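Local coordinates for flagellar protein FliL (Vibrio alginolyticus, PDB 6AHP), which probably assists the bacterial flagellar motor from the periplasm, through a core domain resembling that of stomatin-like proteins, at residues L28-N42 with K96-Q110. Numbering follows the deposited sequence.
Sequences LVQIKAQLMVRGAEN and KPVIEKVLFTDFVIQ
Strand 26-38, the middle one of three, pairs antiparallel with the C-terminal strand 101-109 from Val29-Ile109 to Met36-Lys101, and classic beta bulges put Thr105 and Asp106 against Lys32 and Glu100 and Lys101 against Met36. This is the sheet of the SPFH-like FliL core, with helices 66-70 and 72-94 packed on the face that carries Ile31, Ala33 and Leu35. There Ile31 touches both phenylalanines: CG1 sits over the centre of the Phe107 ring, 3.9 Å from its centroid, while CG2, anti to the backbone N, lies 4.1 Å from CD1 of Phe104, over that ring's rim. Leu35 CD2 leans against Val102 CB at 4.0 Å. On the other face a water joins Lys32 NZ, Gln34 NE2 and Thr105 OG1, and Lys32 NZ also bonds Asn11 OD1 on strand 7-21. Met36 runs alongside Lys101, with Lys101 CG 4.0 Å from Met36 SD. Past the strand, a weak salt-bridge bond of 3.0 Å ties Lys96 NZ to Glu41 OE2, and Asn42 ND2 donates a hydrogen bond back to Arg38 O. In a second salt bridge Arg38 NE donates to Glu100 OE2 at 3.0 Å, coming from above the carboxylate, whose plane stands 89° from the guanidinium.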
loop_
_atom_site.group_PDB
_atom_site.type_symbol
_atom_site.label_atom_id
_atom_site.label_comp_id
_atom_site.label_asym_id
_atom_site.label_seq_id
_atom_site.Cartn_x
_atom_site.Cartn_y
_atom_site.Cartn_z
ATOM N N LEU A 28 3.938 17.714 5.284
ATOM C CA LEU A 28 4.154 16.671 4.292
ATOM C C LEU A 28 5.533 16.035 4.431
ATOM O O LEU A 28 6.481 16.649 4.931
ATOM C CB LEU A 28 3.996 17.229 2.875
ATOM C CG LEU A 28 2.600 17.233 2.250
ATOM C CD1 LEU A 28 1.708 18.284 2.896
ATOM C CD2 LEU A 28 2.695 17.455 0.749
ATOM N N VAL A 29 5.590 14.772 3.860
ATOM C CA VAL A 29 6.851 14.049 3.765
ATOM C C VAL A 29 6.985 13.510 2.347
ATOM O O VAL A 29 6.004 13.051 1.744
ATOM C CB VAL A 29 6.923 12.899 4.795
ATOM C CG1 VAL A 29 8.334 12.355 4.920
ATOM C CG2 VAL A 29 6.383 13.352 6.144
ATOM N N GLN A 30 8.194 13.593 1.809
ATOM C CA GLN A 30 8.562 12.880 0.593
ATOM C C GLN A 30 9.720 11.937 0.900
ATOM O O GLN A 30 10.719 12.344 1.509
ATOM C CB GLN A 30 8.930 13.842 -0.547
ATOM C CG GLN A 30 8.290 13.436 -1.876
ATOM C CD GLN A 30 8.873 14.138 -3.098
ATOM O OE1 GLN A 30 10.093 14.283 -3.219
ATOM N NE2 GLN A 30 8.003 14.544 -4.027
ATOM N N ILE A 31 9.564 10.670 0.511
ATOM C CA ILE A 31 10.567 9.618 0.616
ATOM C C ILE A 31 10.753 9.008 -0.765
ATOM O O ILE A 31 9.775 8.654 -1.429
ATOM C CB ILE A 31 10.168 8.541 1.642
ATOM C CG1 ILE A 31 10.521 8.997 3.047
ATOM C CG2 ILE A 31 10.878 7.221 1.346
ATOM C CD1 ILE A 31 9.544 8.567 4.089
ATOM N N LYS A 32 11.979 8.960 -1.280
ATOM C CA LYS A 32 12.320 8.183 -2.468
ATOM C C LYS A 32 13.038 6.915 -2.017
ATOM O O LYS A 32 13.898 6.966 -1.130
ATOM C CB LYS A 32 13.211 8.997 -3.420
ATOM C CG LYS A 32 13.671 8.261 -4.665
ATOM C CD LYS A 32 12.552 8.058 -5.663
ATOM C CE LYS A 32 13.095 7.424 -6.930
ATOM N NZ LYS A 32 13.915 6.192 -6.630
ATOM N N ALA A 33 12.673 5.778 -2.612
ATOM C CA ALA A 33 13.107 4.483 -2.096
ATOM C C ALA A 33 13.483 3.528 -3.222
ATOM O O ALA A 33 13.007 3.639 -4.355
ATOM C CB ALA A 33 12.013 3.833 -1.233
ATOM N N GLN A 34 14.329 2.558 -2.874
ATOM C CA GLN A 34 14.670 1.443 -3.747
ATOM C C GLN A 34 14.785 0.190 -2.892
ATOM O O GLN A 34 14.910 0.266 -1.665
ATOM C CB GLN A 34 15.993 1.677 -4.522
ATOM C CG GLN A 34 15.974 2.857 -5.502
ATOM C CD GLN A 34 17.141 2.854 -6.488
ATOM O OE1 GLN A 34 17.543 1.810 -7.021
ATOM N NE2 GLN A 34 17.687 4.036 -6.743
ATOM N N LEU A 35 14.774 -0.967 -3.547
ATOM C CA LEU A 35 14.892 -2.248 -2.866
ATOM C C LEU A 35 16.251 -2.870 -3.165
ATOM O O LEU A 35 16.657 -2.958 -4.329
ATOM C CB LEU A 35 13.772 -3.212 -3.292
ATOM C CG LEU A 35 12.372 -2.576 -3.255
ATOM C CD1 LEU A 35 11.390 -3.429 -4.028
ATOM C CD2 LEU A 35 11.919 -2.334 -1.774
ATOM N N MET A 36 16.929 -3.326 -2.117
ATOM C CA MET A 36 18.134 -4.126 -2.254
ATOM C C MET A 36 17.755 -5.604 -2.177
ATOM O O MET A 36 17.079 -6.025 -1.235
ATOM C CB MET A 36 19.132 -3.769 -1.159
ATOM C CG MET A 36 20.488 -4.436 -1.278
ATOM S SD MET A 36 21.528 -3.686 0.015
ATOM C CE MET A 36 21.917 -5.149 0.957
ATOM N N VAL A 37 18.146 -6.371 -3.194
ATOM C CA VAL A 37 17.819 -7.786 -3.262
ATOM C C VAL A 37 19.102 -8.538 -3.600
ATOM O O VAL A 37 20.072 -7.960 -4.097
ATOM C CB VAL A 37 16.726 -8.101 -4.324
ATOM C CG1 VAL A 37 15.469 -7.161 -4.177
ATOM C CG2 VAL A 37 17.312 -7.971 -5.722
ATOM N N ARG A 38 19.079 -9.849 -3.360
ATOM C CA ARG A 38 20.154 -10.747 -3.774
ATOM C C ARG A 38 19.600 -11.829 -4.688
ATOM O O ARG A 38 18.738 -12.609 -4.277
ATOM C CB ARG A 38 20.849 -11.362 -2.559
ATOM C CG ARG A 38 21.832 -10.385 -1.861
ATOM C CD ARG A 38 22.523 -11.051 -0.673
ATOM N NE ARG A 38 23.330 -10.086 0.065
ATOM C CZ ARG A 38 24.559 -9.731 -0.295
ATOM N NH1 ARG A 38 25.098 -10.271 -1.390
ATOM N NH2 ARG A 38 25.242 -8.836 0.427
ATOM N N GLY A 39 20.080 -11.857 -5.919
ATOM C CA GLY A 39 19.837 -12.929 -6.856
ATOM C C GLY A 39 18.727 -12.604 -7.842
ATOM O O GLY A 39 17.826 -11.785 -7.586
ATOM N N ALA A 40 18.774 -13.305 -8.980
ATOM C CA ALA A 40 17.832 -13.026 -10.064
ATOM C C ALA A 40 16.397 -13.370 -9.667
ATOM O O ALA A 40 15.460 -12.689 -10.099
ATOM C CB ALA A 40 18.223 -13.796 -11.333
ATOM N N GLU A 41 16.197 -14.437 -8.888
ATOM C CA GLU A 41 14.827 -14.848 -8.579
ATOM C C GLU A 41 14.173 -13.874 -7.603
ATOM O O GLU A 41 12.983 -13.546 -7.741
ATOM C CB GLU A 41 14.776 -16.259 -8.007
ATOM C CG GLU A 41 13.297 -16.747 -7.887
ATOM C CD GLU A 41 13.056 -17.867 -6.881
ATOM O OE1 GLU A 41 14.011 -18.605 -6.541
ATOM O OE2 GLU A 41 11.890 -18.006 -6.432
ATOM N N ASN A 42 14.932 -13.408 -6.601
ATOM C CA ASN A 42 14.391 -12.381 -5.715
ATOM C C ASN A 42 14.122 -11.083 -6.467
ATOM O O ASN A 42 13.143 -10.381 -6.171
ATOM C CB ASN A 42 15.336 -12.157 -4.523
ATOM C CG ASN A 42 15.239 -13.284 -3.483
ATOM O OD1 ASN A 42 14.157 -13.833 -3.264
ATOM N ND2 ASN A 42 16.361 -13.628 -2.834
ATOM N N LYS A 96 8.315 -16.263 1.115
ATOM C CA LYS A 96 9.696 -15.821 1.205
ATOM C C LYS A 96 9.739 -14.297 1.342
ATOM O O LYS A 96 8.923 -13.631 0.849
ATOM C CB LYS A 96 10.642 -16.247 0.095
ATOM C CG LYS A 96 10.140 -16.915 -1.117
ATOM C CD LYS A 96 11.236 -17.809 -1.627
ATOM C CE LYS A 96 11.251 -17.835 -3.116
ATOM N NZ LYS A 96 12.318 -16.952 -3.615
ATOM N N PRO A 97 10.729 -13.796 2.028
ATOM C CA PRO A 97 10.945 -12.392 2.323
ATOM C C PRO A 97 11.198 -11.525 1.112
ATOM O O PRO A 97 10.881 -10.408 1.175
ATOM C CB PRO A 97 12.090 -12.410 3.303
ATOM C CG PRO A 97 12.791 -13.630 3.018
ATOM C CD PRO A 97 11.743 -14.612 2.653
ATOM N N VAL A 98 11.888 -12.075 0.133
ATOM C CA VAL A 98 12.248 -11.489 -1.130
ATOM C C VAL A 98 13.347 -10.449 -1.082
ATOM O O VAL A 98 14.302 -10.592 -1.712
ATOM C CB VAL A 98 11.027 -11.017 -1.943
ATOM C CG1 VAL A 98 11.388 -10.248 -3.169
ATOM C CG2 VAL A 98 10.093 -12.151 -2.182
ATOM N N ILE A 99 13.184 -9.415 -0.329
ATOM C CA ILE A 99 14.164 -8.388 -0.275
ATOM C C ILE A 99 15.153 -8.502 0.846
ATOM O O ILE A 99 14.926 -9.177 1.760
ATOM C CB ILE A 99 13.528 -6.979 -0.187
ATOM C CG1 ILE A 99 12.774 -6.790 1.109
ATOM C CG2 ILE A 99 12.610 -6.743 -1.312
ATOM C CD1 ILE A 99 12.503 -5.362 1.482
ATOM N N GLU A 100 16.276 -7.861 0.688
ATOM C CA GLU A 100 17.271 -7.613 1.716
ATOM C C GLU A 100 16.831 -6.513 2.674
ATOM O O GLU A 100 16.905 -6.685 3.892
ATOM C CB GLU A 100 18.610 -7.239 1.071
ATOM C CG GLU A 100 19.246 -8.391 0.346
ATOM C CD GLU A 100 20.061 -9.294 1.274
ATOM O OE1 GLU A 100 19.613 -10.452 1.524
ATOM O OE2 GLU A 100 21.139 -8.835 1.746
ATOM N N LYS A 101 16.591 -5.350 2.063
ATOM C CA LYS A 101 16.218 -4.165 2.821
ATOM C C LYS A 101 15.750 -3.126 1.820
ATOM O O LYS A 101 16.032 -3.229 0.624
ATOM C CB LYS A 101 17.400 -3.629 3.659
ATOM C CG LYS A 101 18.704 -3.489 2.842
ATOM C CD LYS A 101 19.696 -2.504 3.451
ATOM C CE LYS A 101 20.636 -3.166 4.428
ATOM N NZ LYS A 101 21.387 -4.343 3.882
ATOM N N VAL A 102 14.995 -2.135 2.309
ATOM C CA VAL A 102 14.643 -1.004 1.462
ATOM C C VAL A 102 15.622 0.123 1.789
ATOM O O VAL A 102 16.124 0.246 2.907
ATOM C CB VAL A 102 13.156 -0.571 1.626
ATOM C CG1 VAL A 102 12.812 -0.346 3.033
ATOM C CG2 VAL A 102 12.839 0.690 0.815
ATOM N N LEU A 103 15.911 0.922 0.782
ATOM C CA LEU A 103 16.868 2.019 0.831
ATOM C C LEU A 103 16.093 3.310 0.616
ATOM O O LEU A 103 15.253 3.376 -0.284
ATOM C CB LEU A 103 17.934 1.867 -0.276
ATOM C CG LEU A 103 18.769 0.600 -0.351
ATOM C CD1 LEU A 103 19.732 0.643 -1.559
ATOM C CD2 LEU A 103 19.523 0.447 0.936
ATOM N N PHE A 104 16.355 4.314 1.461
ATOM C CA PHE A 104 15.821 5.660 1.286
ATOM C C PHE A 104 16.956 6.520 0.719
ATOM O O PHE A 104 17.963 6.760 1.397
ATOM C CB PHE A 104 15.307 6.240 2.610
ATOM C CG PHE A 104 14.214 5.413 3.292
ATOM C CD1 PHE A 104 13.542 4.412 2.624
ATOM C CD2 PHE A 104 13.838 5.694 4.603
ATOM C CE1 PHE A 104 12.538 3.669 3.249
ATOM C CE2 PHE A 104 12.829 4.950 5.252
ATOM C CZ PHE A 104 12.189 3.938 4.576
ATOM N N THR A 105 16.779 6.965 -0.497
ATOM C CA THR A 105 17.702 7.827 -1.190
ATOM C C THR A 105 17.394 9.312 -0.991
ATOM O O THR A 105 18.279 10.056 -1.035
ATOM C CB THR A 105 17.873 7.523 -2.675
ATOM O OG1 THR A 105 16.647 7.640 -3.344
ATOM C CG2 THR A 105 18.417 6.155 -2.873
ATOM N N ASP A 106 16.111 9.674 -0.739
ATOM C CA ASP A 106 15.686 11.020 -0.390
ATOM C C ASP A 106 14.714 10.935 0.774
ATOM O O ASP A 106 13.877 10.082 0.798
ATOM C CB ASP A 106 15.003 11.737 -1.511
ATOM C CG ASP A 106 15.822 11.691 -2.814
ATOM O OD1 ASP A 106 16.834 10.994 -2.893
ATOM O OD2 ASP A 106 15.428 12.353 -3.805
ATOM N N PHE A 107 14.880 11.825 1.716
ATOM C CA PHE A 107 14.034 11.873 2.878
ATOM C C PHE A 107 13.879 13.300 3.308
ATOM O O PHE A 107 14.769 13.856 3.878
ATOM C CB PHE A 107 14.726 11.151 3.978
ATOM C CG PHE A 107 13.816 10.541 4.973
ATOM C CD1 PHE A 107 12.810 11.259 5.533
ATOM C CD2 PHE A 107 14.015 9.261 5.385
ATOM C CE1 PHE A 107 11.992 10.697 6.458
ATOM C CE2 PHE A 107 13.206 8.702 6.306
ATOM C CZ PHE A 107 12.194 9.425 6.838
ATOM N N VAL A 108 12.737 13.896 3.081
ATOM C CA VAL A 108 12.562 15.274 3.434
ATOM C C VAL A 108 11.237 15.646 4.059
ATOM O O VAL A 108 10.219 15.219 3.626
ATOM C CB VAL A 108 12.702 16.104 2.178
ATOM C CG1 VAL A 108 13.868 15.600 1.386
ATOM C CG2 VAL A 108 11.466 15.985 1.342
ATOM N N ILE A 109 11.253 16.451 5.085
ATOM C CA ILE A 109 10.020 16.841 5.691
ATOM C C ILE A 109 9.817 18.260 5.320
ATOM O O ILE A 109 10.489 19.116 5.799
ATOM C CB ILE A 109 10.104 16.739 7.190
ATOM C CG1 ILE A 109 10.642 15.402 7.574
ATOM C CG2 ILE A 109 8.760 16.930 7.822
ATOM C CD1 ILE A 109 10.719 15.247 9.049
ATOM N N GLN A 110 8.827 18.483 4.493
ATOM C CA GLN A 110 8.505 19.782 3.985
ATOM C C GLN A 110 7.046 19.858 4.161
ATOM O O GLN A 110 6.483 20.636 4.893
ATOM C CB GLN A 110 8.815 19.833 2.493
ATOM C CG GLN A 110 8.529 21.158 1.820
ATOM C CD GLN A 110 7.864 21.020 0.462
ATOM O OE1 GLN A 110 8.217 20.189 -0.337
ATOM N NE2 GLN A 110 6.905 21.860 0.204
ATOM O OXT GLN A 110 6.416 19.050 3.550
HETATM O O HOH W 1 16.637 6.396 -5.903
HETATM O O HOH W 2 16.916 -10.536 -1.522
HETATM O O HOH W 3 13.642 -14.454 -0.422
HETATM O O HOH W 4 14.797 -16.636 -3.694
#